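Local coordinates for protein KLTH0A00704p (Lachancea thermotolerans, PDB 4J2G) that acts in autophagy as an Atg13 protein, whose N-terminal HORMA domain, the part present here, mediates recruitment of PI 3-kinase, at residues L25-F30 against E84-L89; T93-A98 against V200-R205; T122-I127 against G217-S222; S224-Y229 against R264-F269; R245-I250 against L257-S262. The protein carries 1 engineered substitution. All coordinates share one frame; numbering follows the deposited sequence.

Contact 1. Residues L25-F30 against E84-L89; sequences LIDNFF and ESLPPL
Leu86 points its side chain at helix 18-39 and touches Ile26, Asp27 and Phe30. Its CD1 sits nearly over the centre of the Phe30 ring, 4.1 Å from the centroid and only 12° off the ring normal, a CH-pi contact. The same methyl packs on Ile26, whose CG2, placed anti to the backbone N, lies 3.8 Å from Leu86 CD1. The other branch, CD2, touches the carboxylate of Asp27, with OD1 at 3.8 Å from Leu86 CD2. At Pro87 the backbone takes over: its carbonyl O comes obliquely to within 3.9 Å of Phe30 CE2, while its hydrogen bond goes to the indole NE1 of Trp77. Leu89, where strand 89-96 begins, passes alongside the aromatic ring, its CB 4.1 Å from Phe30 CD2. Trp77 of helix 70-78 also meets the Phe30 ring, their planes about 25° apart, so Phe30 is packed by both helix 70-78 and the connection that follows it. No hydrogen bond joins the two segments, which implies that shape and dispersion forces around a buried phenyl ring hold them together, while polar bonds to neighbours, such as Trp77 to Pro87 O, help to place the loop.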
# COMPACT_ATOMS: atom_id res chain seq x y z
N LEU A 25 -7.80 -14.29 16.12
CA LEU A 25 -6.49 -13.69 16.14
C LEU A 25 -6.23 -13.19 14.68
O LEU A 25 -6.01 -12.01 14.45
CB LEU A 25 -5.48 -14.73 16.58
CG LEU A 25 -4.53 -14.44 17.75
CD1 LEU A 25 -5.20 -13.63 18.87
CD2 LEU A 25 -3.95 -15.74 18.31
N ILE A 26 -6.33 -14.10 13.71
CA ILE A 26 -6.11 -13.78 12.33
C ILE A 26 -6.89 -12.56 11.83
O ILE A 26 -6.28 -11.57 11.38
CB ILE A 26 -6.29 -15.00 11.43
CG1 ILE A 26 -5.21 -16.03 11.77
CG2 ILE A 26 -6.12 -14.61 9.96
CD1 ILE A 26 -5.56 -17.46 11.41
N ASP A 27 -8.20 -12.60 11.96
CA ASP A 27 -9.08 -11.53 11.49
C ASP A 27 -8.76 -10.17 12.18
O ASP A 27 -8.86 -9.10 11.56
CB ASP A 27 -10.53 -11.93 11.69
CG ASP A 27 -11.53 -10.85 11.26
OD1 ASP A 27 -11.56 -10.38 10.10
OD2 ASP A 27 -12.32 -10.48 12.11
N ASN A 28 -8.36 -10.24 13.45
CA ASN A 28 -8.07 -9.06 14.23
C ASN A 28 -6.76 -8.44 13.76
O ASN A 28 -6.60 -7.21 13.75
CB ASN A 28 -7.94 -9.40 15.72
CG ASN A 28 -9.29 -9.46 16.45
OD1 ASN A 28 -10.32 -8.96 15.98
ND2 ASN A 28 -9.27 -10.06 17.62
N PHE A 29 -5.83 -9.29 13.36
CA PHE A 29 -4.60 -8.81 12.84
C PHE A 29 -4.84 -8.03 11.52
O PHE A 29 -4.36 -6.88 11.34
CB PHE A 29 -3.69 -9.95 12.57
CG PHE A 29 -2.36 -9.50 12.19
CD1 PHE A 29 -1.48 -9.02 13.17
CD2 PHE A 29 -2.02 -9.43 10.85
CE1 PHE A 29 -0.25 -8.52 12.82
CE2 PHE A 29 -0.79 -8.91 10.48
CZ PHE A 29 0.09 -8.44 11.46
N PHE A 30 -5.56 -8.66 10.59
CA PHE A 30 -5.93 -8.01 9.33
C PHE A 30 -6.44 -6.61 9.59
O PHE A 30 -5.97 -5.67 8.98
CB PHE A 30 -7.04 -8.75 8.63
CG PHE A 30 -6.57 -9.78 7.68
CD1 PHE A 30 -5.77 -10.86 8.11
CD2 PHE A 30 -6.95 -9.69 6.35
CE1 PHE A 30 -5.36 -11.81 7.18
CE2 PHE A 30 -6.51 -10.61 5.42
CZ PHE A 30 -5.76 -11.70 5.84
N GLU A 84 -17.41 -18.05 4.69
CA GLU A 84 -16.74 -17.65 3.46
C GLU A 84 -15.29 -17.45 3.83
O GLU A 84 -14.97 -17.21 4.99
CB GLU A 84 -17.33 -16.36 2.89
CG GLU A 84 -18.80 -16.42 2.48
CD GLU A 84 -19.27 -15.18 1.71
OE1 GLU A 84 -19.45 -14.11 2.34
OE2 GLU A 84 -19.49 -15.28 0.48
N SER A 85 -14.41 -17.60 2.83
CA SER A 85 -13.01 -17.24 2.93
C SER A 85 -12.82 -15.77 3.30
O SER A 85 -13.60 -14.91 2.86
CB SER A 85 -12.32 -17.48 1.59
OG SER A 85 -11.88 -18.81 1.53
N LEU A 86 -11.78 -15.53 4.09
CA LEU A 86 -11.34 -14.20 4.56
C LEU A 86 -10.75 -13.56 3.31
O LEU A 86 -9.77 -14.05 2.81
CB LEU A 86 -10.27 -14.38 5.63
CG LEU A 86 -10.32 -13.63 6.97
CD1 LEU A 86 -8.94 -13.60 7.60
CD2 LEU A 86 -10.84 -12.20 6.86
N PRO A 87 -11.38 -12.52 2.74
CA PRO A 87 -10.93 -12.06 1.41
C PRO A 87 -9.51 -11.47 1.49
O PRO A 87 -9.15 -10.94 2.52
CB PRO A 87 -11.92 -10.92 1.06
CG PRO A 87 -12.99 -10.97 2.10
CD PRO A 87 -12.49 -11.72 3.29
N PRO A 88 -8.70 -11.56 0.41
CA PRO A 88 -7.42 -10.82 0.41
C PRO A 88 -7.66 -9.29 0.51
O PRO A 88 -8.58 -8.73 -0.16
CB PRO A 88 -6.80 -11.21 -0.96
CG PRO A 88 -8.00 -11.52 -1.81
CD PRO A 88 -8.94 -12.26 -0.88
N LEU A 89 -6.85 -8.66 1.35
CA LEU A 89 -6.93 -7.25 1.73
C LEU A 89 -5.87 -6.44 0.99
O LEU A 89 -4.68 -6.64 1.17
CB LEU A 89 -6.82 -7.08 3.24
CG LEU A 89 -6.79 -5.78 4.13
CD1 LEU A 89 -6.74 -4.45 3.46
CD2 LEU A 89 -7.94 -5.77 5.13

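Contact 2. Residues T93-A98 against V200-R205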
# COMPACT_ATOMS: atom_id res chain seq x y z
N THR A 93 -1.94 3.36 -1.74
CA THR A 93 -1.49 4.61 -1.14
C THR A 93 -1.22 5.46 -2.35
O THR A 93 -0.55 5.03 -3.29
CB THR A 93 -0.21 4.44 -0.33
OG1 THR A 93 -0.48 3.65 0.85
CG2 THR A 93 0.34 5.83 0.16
N TYR A 94 -1.76 6.68 -2.36
CA TYR A 94 -1.57 7.53 -3.55
C TYR A 94 -1.34 8.98 -3.18
O TYR A 94 -1.65 9.38 -2.09
CB TYR A 94 -2.79 7.41 -4.49
CG TYR A 94 -4.08 7.67 -3.74
CD1 TYR A 94 -4.82 6.63 -3.19
CD2 TYR A 94 -4.53 8.96 -3.55
CE1 TYR A 94 -5.96 6.87 -2.46
CE2 TYR A 94 -5.70 9.20 -2.85
CZ TYR A 94 -6.42 8.15 -2.33
OH TYR A 94 -7.57 8.41 -1.61
N LEU A 95 -0.86 9.75 -4.16
CA LEU A 95 -0.77 11.17 -4.01
C LEU A 95 -2.02 11.75 -4.64
O LEU A 95 -2.22 11.63 -5.85
CB LEU A 95 0.48 11.69 -4.67
CG LEU A 95 0.80 13.18 -4.56
CD1 LEU A 95 0.93 13.61 -3.10
CD2 LEU A 95 2.07 13.43 -5.33
N ASP A 96 -2.86 12.33 -3.79
CA ASP A 96 -4.16 12.92 -4.19
C ASP A 96 -4.03 14.29 -4.89
O ASP A 96 -3.45 15.24 -4.33
CB ASP A 96 -5.03 13.05 -2.95
CG ASP A 96 -6.46 13.44 -3.27
OD1 ASP A 96 -6.75 13.96 -4.38
OD2 ASP A 96 -7.29 13.22 -2.36
N LEU A 97 -4.54 14.43 -6.11
CA LEU A 97 -4.28 15.65 -6.90
C LEU A 97 -5.52 16.53 -7.11
O LEU A 97 -5.51 17.44 -7.94
CB LEU A 97 -3.75 15.28 -8.28
CG LEU A 97 -2.46 14.48 -8.33
CD1 LEU A 97 -2.00 14.45 -9.78
CD2 LEU A 97 -1.39 15.06 -7.43
N ALA A 98 -6.58 16.21 -6.39
CA ALA A 98 -7.88 16.88 -6.49
C ALA A 98 -7.81 18.42 -6.45
O ALA A 98 -8.53 19.08 -7.23
CB ALA A 98 -8.81 16.37 -5.38
N VAL A 200 -1.65 19.23 -2.15
CA VAL A 200 -1.74 17.79 -2.45
C VAL A 200 -1.59 17.01 -1.13
O VAL A 200 -0.83 17.42 -0.28
CB VAL A 200 -0.67 17.30 -3.46
CG1 VAL A 200 -0.79 18.00 -4.82
CG2 VAL A 200 0.74 17.50 -2.92
N LYS A 201 -2.34 15.93 -0.95
CA LYS A 201 -2.17 15.10 0.25
C LYS A 201 -2.05 13.63 -0.15
O LYS A 201 -2.33 13.27 -1.29
CB LYS A 201 -3.34 15.30 1.20
CG LYS A 201 -4.68 15.04 0.53
CD LYS A 201 -5.88 15.16 1.46
CE LYS A 201 -7.17 15.01 0.65
NZ LYS A 201 -8.43 14.96 1.46
N LEU A 202 -1.60 12.81 0.79
CA LEU A 202 -1.60 11.38 0.67
C LEU A 202 -2.96 10.87 1.06
O LEU A 202 -3.58 11.45 1.88
CB LEU A 202 -0.55 10.79 1.61
CG LEU A 202 0.80 10.39 0.98
CD1 LEU A 202 1.24 11.35 -0.09
CD2 LEU A 202 1.93 10.20 1.99
N GLY A 203 -3.40 9.77 0.44
CA GLY A 203 -4.67 9.10 0.71
C GLY A 203 -4.37 7.59 0.65
O GLY A 203 -3.33 7.19 0.16
N THR A 204 -5.26 6.78 1.20
CA THR A 204 -5.24 5.34 1.07
C THR A 204 -6.65 4.90 0.88
O THR A 204 -7.54 5.64 1.19
CB THR A 204 -4.77 4.63 2.36
OG1 THR A 204 -5.53 5.14 3.45
CG2 THR A 204 -3.32 4.97 2.60
N ARG A 205 -6.82 3.66 0.46
CA ARG A 205 -8.07 3.10 0.05
C ARG A 205 -7.82 1.64 0.29
O ARG A 205 -6.76 1.12 -0.05
CB ARG A 205 -8.24 3.35 -1.46
CG ARG A 205 -9.30 2.58 -2.17
CD ARG A 205 -9.41 2.96 -3.66
NE ARG A 205 -8.66 4.17 -3.95
CZ ARG A 205 -9.19 5.22 -4.57
NH1 ARG A 205 -10.47 5.18 -4.94
NH2 ARG A 205 -8.45 6.29 -4.84
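An antiparallel strand pair at one margin of the five-stranded HORMA sheet forms this contact: strand 201-208, outermost within the chain, runs beside strand 89-96. Tyr94 and Gly203 are a hydrogen-bonded pair, Tyr94 N reaching Gly203 O at 3.0 Å and Gly203 N returning to Tyr94 O at 3.1 Å. CG of Tyr94 stands between the backbone N and the carbonyl carbon (chi1 53°), which lays the phenol back over the partner strand. With no side chain on Gly203, the ring rests on bare backbone: Gly203 CA is 4.0 Å from the Tyr94 centroid, a CH-pi contact 26° off the normal. Arg205 crosses the phenol at about a right angle and brings NH2 to 3.5 Å from Tyr94 CE1, although its salt bridge is with Glu126. On the opposite face of the sheet Leu95 CD1 meets Leu202 CD1 at 3.8 Å and also packs on Val200, with Leu183 of helix 179-187 touching both leucines. Where the pair ends, Asp96 OD1 takes the N-H of Ala98 at 3.0 Å in an Asx turn. The chemistry is thus aliphatic where Leu95 and Leu202 meet the helix and polar around the tyrosine, where Asp96 OD2 and Lys201 NZ stay 4.3 Å apart and probably attract only weakly.

Contact 3. Residues T122-I127 against G217-S222; sequences TKKSEI and GRIGLS. With SO4 (sulfate ion), chain C.
Gly217 O receives Ser125 N at 3.0 Å and Glu126 O receives Ile219 N at 2.9 Å, two backbone bonds that, with a single bridge between Ile127 and Ile219, lay the loop 217-222 alongside the start of strand 126-136. Ser125 OG adds a longer bond to Gly217 O from above the carbonyl plane, so this oxygen is held by two donors of one residue. Glu126 and Arg218 run side by side, both with CG between the backbone N and the carbonyl carbon (chi1 54° and 70°). Their extended chains end in a salt bridge, Arg218 NH1 to Glu126 OE2 at 2.9 Å, with the carboxylate and guanidinium planes 25° apart. Each charge has a second partner: Glu92 also meets Arg218 NH1, and Arg205 takes Glu126 OE1. Toward the interior, Ile127 CG1 lies 3.9 Å from Ile219 CG1, the two side chains pointing the same way. Farther along the loop, Leu221 N binds sulfate O4 at 2.9 Å and Ser222 N binds sulfate O2 at 2.8 Å. These successive N-H groups and Arg131, a further donor, with Arg218 nearby, probably make this corner favourable to an anion. The sulfate, probably from the crystallisation liquor, implies no physiological ligand; Glu126 and Glu92 would help to fix Arg218, whose guanidinium edge faces it.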
# COMPACT_ATOMS: atom_id res chain seq x y z
N THR A 122 -5.55 19.22 -13.56
CA THR A 122 -6.56 18.26 -13.16
C THR A 122 -6.68 17.07 -14.12
O THR A 122 -7.61 16.28 -14.07
CB THR A 122 -7.91 18.97 -12.88
OG1 THR A 122 -8.85 18.03 -12.38
CG2 THR A 122 -8.47 19.63 -14.14
N LYS A 123 -5.70 16.95 -15.01
CA LYS A 123 -5.68 15.85 -15.96
C LYS A 123 -5.79 14.47 -15.27
O LYS A 123 -6.38 13.54 -15.80
CB LYS A 123 -4.39 15.95 -16.80
CG LYS A 123 -4.54 16.67 -18.14
CD LYS A 123 -4.43 18.19 -18.03
CE LYS A 123 -4.55 18.84 -19.41
NZ LYS A 123 -4.04 20.24 -19.48
N LYS A 124 -5.19 14.34 -14.09
CA LYS A 124 -5.13 13.07 -13.41
C LYS A 124 -5.54 13.25 -11.97
O LYS A 124 -5.28 14.28 -11.35
CB LYS A 124 -3.72 12.52 -13.50
CG LYS A 124 -3.20 12.36 -14.91
CD LYS A 124 -3.70 11.08 -15.57
CE LYS A 124 -3.22 10.94 -17.01
NZ LYS A 124 -3.91 9.76 -17.64
N SER A 125 -6.21 12.26 -11.42
CA SER A 125 -6.87 12.43 -10.12
C SER A 125 -5.88 12.11 -8.95
O SER A 125 -5.92 12.77 -7.90
CB SER A 125 -8.04 11.46 -10.07
OG SER A 125 -7.57 10.16 -10.45
N GLU A 126 -4.99 11.13 -9.19
CA GLU A 126 -3.99 10.63 -8.17
C GLU A 126 -2.75 9.98 -8.81
O GLU A 126 -2.78 9.59 -9.97
CB GLU A 126 -4.64 9.60 -7.23
CG GLU A 126 -5.30 8.46 -7.96
CD GLU A 126 -5.94 7.44 -7.04
OE1 GLU A 126 -6.85 7.84 -6.27
OE2 GLU A 126 -5.54 6.24 -7.09
N ILE A 127 -1.64 9.90 -8.05
CA ILE A 127 -0.49 9.10 -8.46
C ILE A 127 -0.34 8.00 -7.45
O ILE A 127 -0.14 8.29 -6.25
CB ILE A 127 0.78 9.95 -8.49
CG1 ILE A 127 0.58 11.08 -9.50
CG2 ILE A 127 2.08 9.12 -8.73
CD1 ILE A 127 1.50 12.27 -9.26
N GLY A 217 -8.44 7.47 -14.91
CA GLY A 217 -7.58 8.62 -15.19
C GLY A 217 -6.69 9.02 -14.03
O GLY A 217 -6.69 10.19 -13.58
N ARG A 218 -5.93 8.03 -13.55
CA ARG A 218 -4.92 8.23 -12.50
C ARG A 218 -3.54 7.87 -13.11
O ARG A 218 -3.49 7.34 -14.19
CB ARG A 218 -5.26 7.38 -11.26
CG ARG A 218 -5.07 5.85 -11.44
CD ARG A 218 -5.19 5.20 -10.06
NE ARG A 218 -5.08 3.74 -10.02
CZ ARG A 218 -5.42 2.96 -8.96
NH1 ARG A 218 -5.91 3.48 -7.86
NH2 ARG A 218 -5.33 1.64 -9.03
N ILE A 219 -2.43 8.19 -12.45
CA ILE A 219 -1.14 7.63 -12.84
C ILE A 219 -0.92 6.36 -12.02
O ILE A 219 -0.66 6.42 -10.79
CB ILE A 219 0.03 8.60 -12.53
CG1 ILE A 219 -0.12 9.96 -13.22
CG2 ILE A 219 1.38 7.99 -12.85
CD1 ILE A 219 0.13 9.95 -14.70
N GLY A 220 -1.01 5.21 -12.68
CA GLY A 220 -0.86 3.89 -12.08
C GLY A 220 0.58 3.58 -11.61
O GLY A 220 1.54 4.21 -12.04
N LEU A 221 0.72 2.61 -10.71
CA LEU A 221 2.07 2.07 -10.42
C LEU A 221 2.87 1.71 -11.67
O LEU A 221 4.10 1.85 -11.66
CB LEU A 221 1.96 0.85 -9.50
CG LEU A 221 1.85 1.11 -8.00
CD1 LEU A 221 2.09 -0.22 -7.33
CD2 LEU A 221 2.81 2.22 -7.47
N SER A 222 2.19 1.25 -12.73
CA SER A 222 2.86 0.82 -14.00
C SER A 222 3.60 1.94 -14.78
O SER A 222 4.60 1.66 -15.45
CB SER A 222 1.87 0.11 -14.95
OG SER A 222 0.95 1.06 -15.55
S SO4 C . -1.47 -0.01 -11.67
O1 SO4 C . -1.32 -1.44 -11.52
O2 SO4 C . -0.40 0.32 -12.62
O3 SO4 C . -2.72 0.56 -12.23
O4 SO4 C . -1.37 0.58 -10.32

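Contact 4. Residues S224-Y229 against R264-F269; sequences SLIATY and RKDCDF
Leu225 and Ile226 form the packed part of a contact between two connections of the HORMA domain, one joining strands 201-208 and 242-252, the other strands 255-264 and 268-271. Leu225 CD1 covers one face of the Arg264 guanidinium, 3.6 Å from Arg264 NH1. That buried guanidinium is fixed by backbone carbonyls on all three nitrogens, NH1 by Lys223, NH2 by Gly220 and NE by Met128. Ile226 presses on Asp266: its CD1, at the end of a CG1 branch anti to the carbonyl carbon (chi1 -63°), is 3.5 Å from Asp266 CG. The solvent side is looser. There a type I beta turn runs from Ile226 to Tyr229, with Ala227 and Thr228 exposed at its head, and across the contact a single hydrogen bond holds it. This bond is short, Tyr229 OH giving to Asp266 OD2 at 2.7 Å, and uses the syn lone pair of the carboxylate, whose plane is turned 60° from the phenol ring. Lys265 merely brushes the phenol, its CD 3.7 Å from Tyr229 OH, while its NZ bonds to Ala240 O. A polar rim and an inner cluster of leucine, arginine and phenylalanine thus hold the first connection to the end of strand 255-264 and the start of strand 268-271. Leu225 CD1 also comes to the edge of the buried Phe269 ring, 4.2 Å from Phe269 CE1.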
# COMPACT_ATOMS: atom_id res chain seq x y z
N SER A 224 6.13 4.44 -15.34
CA SER A 224 7.40 4.79 -14.80
C SER A 224 7.37 6.24 -15.21
O SER A 224 6.64 6.62 -16.14
CB SER A 224 8.48 4.00 -15.54
OG SER A 224 8.50 4.39 -16.88
N LEU A 225 8.10 7.07 -14.53
CA LEU A 225 7.88 8.49 -14.87
C LEU A 225 9.22 9.08 -15.31
O LEU A 225 9.29 10.13 -15.93
CB LEU A 225 7.38 9.21 -13.61
CG LEU A 225 5.96 8.74 -13.28
CD1 LEU A 225 5.59 9.14 -11.85
CD2 LEU A 225 4.98 9.32 -14.33
N ILE A 226 10.25 8.33 -14.94
CA ILE A 226 11.64 8.52 -15.13
C ILE A 226 12.04 7.50 -16.18
O ILE A 226 12.10 6.28 -15.89
CB ILE A 226 12.33 8.14 -13.79
CG1 ILE A 226 11.85 9.11 -12.69
CG2 ILE A 226 13.86 8.07 -13.94
CD1 ILE A 226 12.26 8.69 -11.26
N ALA A 227 12.36 8.00 -17.38
CA ALA A 227 12.64 7.18 -18.57
C ALA A 227 14.02 6.54 -18.53
O ALA A 227 14.32 5.70 -19.36
CB ALA A 227 12.44 7.98 -19.87
N THR A 228 14.87 6.91 -17.58
CA THR A 228 16.14 6.15 -17.43
C THR A 228 16.00 4.71 -16.92
O THR A 228 16.95 3.96 -16.95
CB THR A 228 17.16 6.83 -16.51
OG1 THR A 228 16.57 7.05 -15.24
CG2 THR A 228 17.60 8.15 -17.05
N TYR A 229 14.84 4.33 -16.42
CA TYR A 229 14.67 2.97 -15.92
C TYR A 229 14.60 1.98 -17.05
O TYR A 229 13.84 2.16 -18.00
CB TYR A 229 13.38 2.89 -15.08
CG TYR A 229 13.65 3.31 -13.67
CD1 TYR A 229 14.49 2.54 -12.85
CD2 TYR A 229 13.10 4.48 -13.14
CE1 TYR A 229 14.77 2.96 -11.54
CE2 TYR A 229 13.35 4.89 -11.83
CZ TYR A 229 14.15 4.10 -11.02
OH TYR A 229 14.39 4.48 -9.71
N ARG A 264 6.48 2.42 -5.76
CA ARG A 264 7.32 3.28 -6.57
C ARG A 264 8.58 3.70 -5.78
O ARG A 264 8.46 4.31 -4.72
CB ARG A 264 6.43 4.49 -6.94
CG ARG A 264 7.01 5.37 -8.01
CD ARG A 264 6.12 6.62 -8.26
NE ARG A 264 4.81 6.25 -8.74
CZ ARG A 264 4.52 5.83 -9.99
NH1 ARG A 264 5.43 5.70 -10.92
NH2 ARG A 264 3.27 5.54 -10.30
N LYS A 265 9.77 3.31 -6.25
CA LYS A 265 11.08 3.73 -5.69
C LYS A 265 11.30 5.22 -5.48
O LYS A 265 11.93 5.62 -4.52
CB LYS A 265 12.24 3.26 -6.60
CG LYS A 265 12.46 1.73 -6.67
CD LYS A 265 13.34 1.39 -7.87
CE LYS A 265 14.04 0.07 -7.68
NZ LYS A 265 14.74 -0.26 -8.94
N ASP A 266 10.81 6.05 -6.40
CA ASP A 266 11.00 7.47 -6.25
C ASP A 266 9.69 8.20 -5.86
O ASP A 266 8.67 8.09 -6.57
CB ASP A 266 11.47 7.97 -7.61
CG ASP A 266 12.70 7.27 -8.07
OD1 ASP A 266 13.78 7.85 -7.79
OD2 ASP A 266 12.59 6.18 -8.73
N CYS A 267 9.73 9.02 -4.82
CA CYS A 267 8.57 9.80 -4.39
C CYS A 267 8.98 11.25 -4.13
O CYS A 267 8.31 11.97 -3.41
CB CYS A 267 8.04 9.23 -3.07
SG CYS A 267 7.31 7.61 -3.18
N ASP A 268 10.10 11.71 -4.67
CA ASP A 268 10.46 13.08 -4.37
C ASP A 268 9.67 13.99 -5.36
O ASP A 268 10.26 14.46 -6.28
CB ASP A 268 11.98 13.25 -4.49
CG ASP A 268 12.46 14.66 -4.08
OD1 ASP A 268 11.72 15.43 -3.47
OD2 ASP A 268 13.62 14.98 -4.36
N PHE A 269 8.35 14.07 -5.20
CA PHE A 269 7.41 14.90 -5.99
C PHE A 269 7.37 16.38 -5.58
O PHE A 269 7.60 16.69 -4.42
CB PHE A 269 5.98 14.35 -5.85
CG PHE A 269 5.78 13.04 -6.55
CD1 PHE A 269 5.55 12.98 -7.93
CD2 PHE A 269 5.83 11.84 -5.83
CE1 PHE A 269 5.36 11.75 -8.59
CE2 PHE A 269 5.63 10.60 -6.48
CZ PHE A 269 5.41 10.55 -7.87

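Contact 5. Residues R245-I250 against L257-S262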
# COMPACT_ATOMS: atom_id res chain seq x y z
N ARG A 245 8.60 -5.65 -1.27
CA ARG A 245 9.07 -6.24 0.03
C ARG A 245 8.06 -7.25 0.46
O ARG A 245 6.86 -7.02 0.22
CB ARG A 245 9.21 -5.20 1.20
CG ARG A 245 10.35 -4.24 0.99
CD ARG A 245 11.68 -4.97 1.10
NE ARG A 245 12.51 -4.67 -0.08
CZ ARG A 245 13.38 -3.66 -0.15
NH1 ARG A 245 13.57 -2.85 0.90
NH2 ARG A 245 14.07 -3.45 -1.26
N LYS A 246 8.49 -8.33 1.12
CA LYS A 246 7.54 -9.35 1.55
C LYS A 246 7.96 -9.76 2.95
O LYS A 246 9.12 -9.90 3.21
CB LYS A 246 7.66 -10.59 0.74
CG LYS A 246 7.29 -10.60 -0.69
CD LYS A 246 7.47 -12.07 -1.04
CE LYS A 246 7.23 -12.38 -2.48
NZ LYS A 246 8.52 -12.95 -2.89
N ILE A 247 7.01 -9.95 3.83
CA ILE A 247 7.29 -10.40 5.17
C ILE A 247 7.33 -11.93 5.12
O ILE A 247 6.71 -12.56 4.24
CB ILE A 247 6.27 -9.77 6.13
CG1 ILE A 247 6.13 -8.28 5.70
CG2 ILE A 247 6.77 -9.79 7.54
CD1 ILE A 247 5.67 -7.29 6.77
N THR A 248 8.16 -12.52 5.98
CA THR A 248 8.24 -13.98 6.14
C THR A 248 6.85 -14.44 6.48
O THR A 248 6.19 -13.81 7.31
CB THR A 248 9.15 -14.37 7.32
OG1 THR A 248 10.36 -13.60 7.27
CG2 THR A 248 9.46 -15.88 7.31
N PRO A 249 6.37 -15.49 5.83
CA PRO A 249 4.99 -15.79 6.13
C PRO A 249 4.83 -16.37 7.52
O PRO A 249 5.78 -16.93 8.10
CB PRO A 249 4.61 -16.79 5.04
CG PRO A 249 5.53 -16.44 3.90
CD PRO A 249 6.82 -16.22 4.63
N ILE A 250 3.66 -16.16 8.09
CA ILE A 250 3.36 -16.83 9.32
C ILE A 250 2.67 -18.14 9.00
O ILE A 250 1.65 -18.17 8.28
CB ILE A 250 2.61 -15.92 10.29
CG1 ILE A 250 3.57 -14.82 10.72
CG2 ILE A 250 2.15 -16.72 11.49
CD1 ILE A 250 3.05 -13.91 11.80
N LEU A 257 0.01 -16.83 6.59
CA LEU A 257 -0.31 -15.40 6.54
C LEU A 257 0.80 -14.65 5.78
O LEU A 257 1.93 -14.65 6.20
CB LEU A 257 -0.54 -14.87 7.95
CG LEU A 257 -1.51 -13.69 8.22
CD1 LEU A 257 -1.18 -13.21 9.63
CD2 LEU A 257 -1.46 -12.49 7.28
N ARG A 258 0.47 -14.07 4.62
CA ARG A 258 1.49 -13.44 3.74
C ARG A 258 1.14 -11.95 3.57
O ARG A 258 0.01 -11.61 3.16
CB ARG A 258 1.47 -14.07 2.33
CG ARG A 258 1.87 -15.54 2.25
CD ARG A 258 1.89 -16.09 0.84
NE ARG A 258 2.11 -17.55 0.76
CZ ARG A 258 3.25 -18.22 1.00
NH1 ARG A 258 4.39 -17.62 1.37
NH2 ARG A 258 3.26 -19.54 0.85
N ILE A 259 2.10 -11.08 3.90
CA ILE A 259 2.04 -9.63 3.66
C ILE A 259 3.12 -9.23 2.68
O ILE A 259 4.28 -9.54 2.87
CB ILE A 259 2.30 -8.81 4.94
CG1 ILE A 259 1.21 -9.16 5.95
CG2 ILE A 259 2.25 -7.26 4.62
CD1 ILE A 259 1.53 -8.82 7.38
N SER A 260 2.75 -8.54 1.64
CA SER A 260 3.73 -7.97 0.70
C SER A 260 3.31 -6.52 0.27
O SER A 260 2.18 -6.13 0.48
CB SER A 260 3.84 -8.86 -0.51
OG SER A 260 2.54 -8.86 -1.13
N VAL A 261 4.25 -5.74 -0.29
CA VAL A 261 3.97 -4.37 -0.74
C VAL A 261 4.85 -4.16 -1.96
O VAL A 261 6.01 -4.51 -1.95
CB VAL A 261 4.21 -3.26 0.35
CG1 VAL A 261 5.65 -3.25 0.80
CG2 VAL A 261 3.84 -1.86 -0.21
N SER A 262 4.26 -3.62 -3.00
CA SER A 262 4.97 -3.07 -4.17
C SER A 262 4.85 -1.57 -4.12
O SER A 262 3.76 -1.06 -3.89
CB SER A 262 4.28 -3.53 -5.43
OG SER A 262 4.57 -4.91 -5.57
O HOH W 1 4.92 -12.80 2.57
O HOH W 2 3.92 -11.84 6.36
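The Pro249 ring meets the guanidinium of Arg258 obliquely in this beta hairpin of strands 242-252 and 255-264. The proline also packs on the stem of that side chain, with Pro249 CB 4.1 Å from Arg258 CG. Antiparallel pairing is regular at both ends: Arg245 and Val261 exchange two backbone bonds, as do Ile250 and Leu257, where Leu257 N reaches Ile250 O at 2.7 Å. Between them the first strand spends one extra residue, and Thr248 turns outward. Before that break Ile247 N still bonds to Ile259 O at 2.9 Å, almost straight (174°). Ile247 and Ile259 lie side by side, CG1 of Ile247 being 3.9 Å from CB of Ile259, and both touch Leu167 of helix 158-177. Leu257 packs on Phe29 and Phe30 of helix 18-39. Where the register shifts, a water molecule replaces direct pairing, accepting from Ile259 N, 3.2 Å from the water oxygen, and donating to Thr248 O.

From the N terminus, contact 1 closes first, tying helix 18-39 to the lead-in of strand 89-96. Contact 2 opens just beyond, on that same strand, and spans about a hundred residues to strand 201-208. Contact 3 starts within this span and ends after it, so the two cross; they touch where strands 89-96 and 126-136 run side by side. Contact 4 joins the long connection to the link before strand 268-271, touching contact 3, and it encloses the hairpin of contact 5, which in turn touches contact 1. Contacts 2 and 5 pair strands at the two margins of the five-stranded sheet, and contact 3 adds a loop to strand 126-136; contact 4 leads on to the three-stranded sheet.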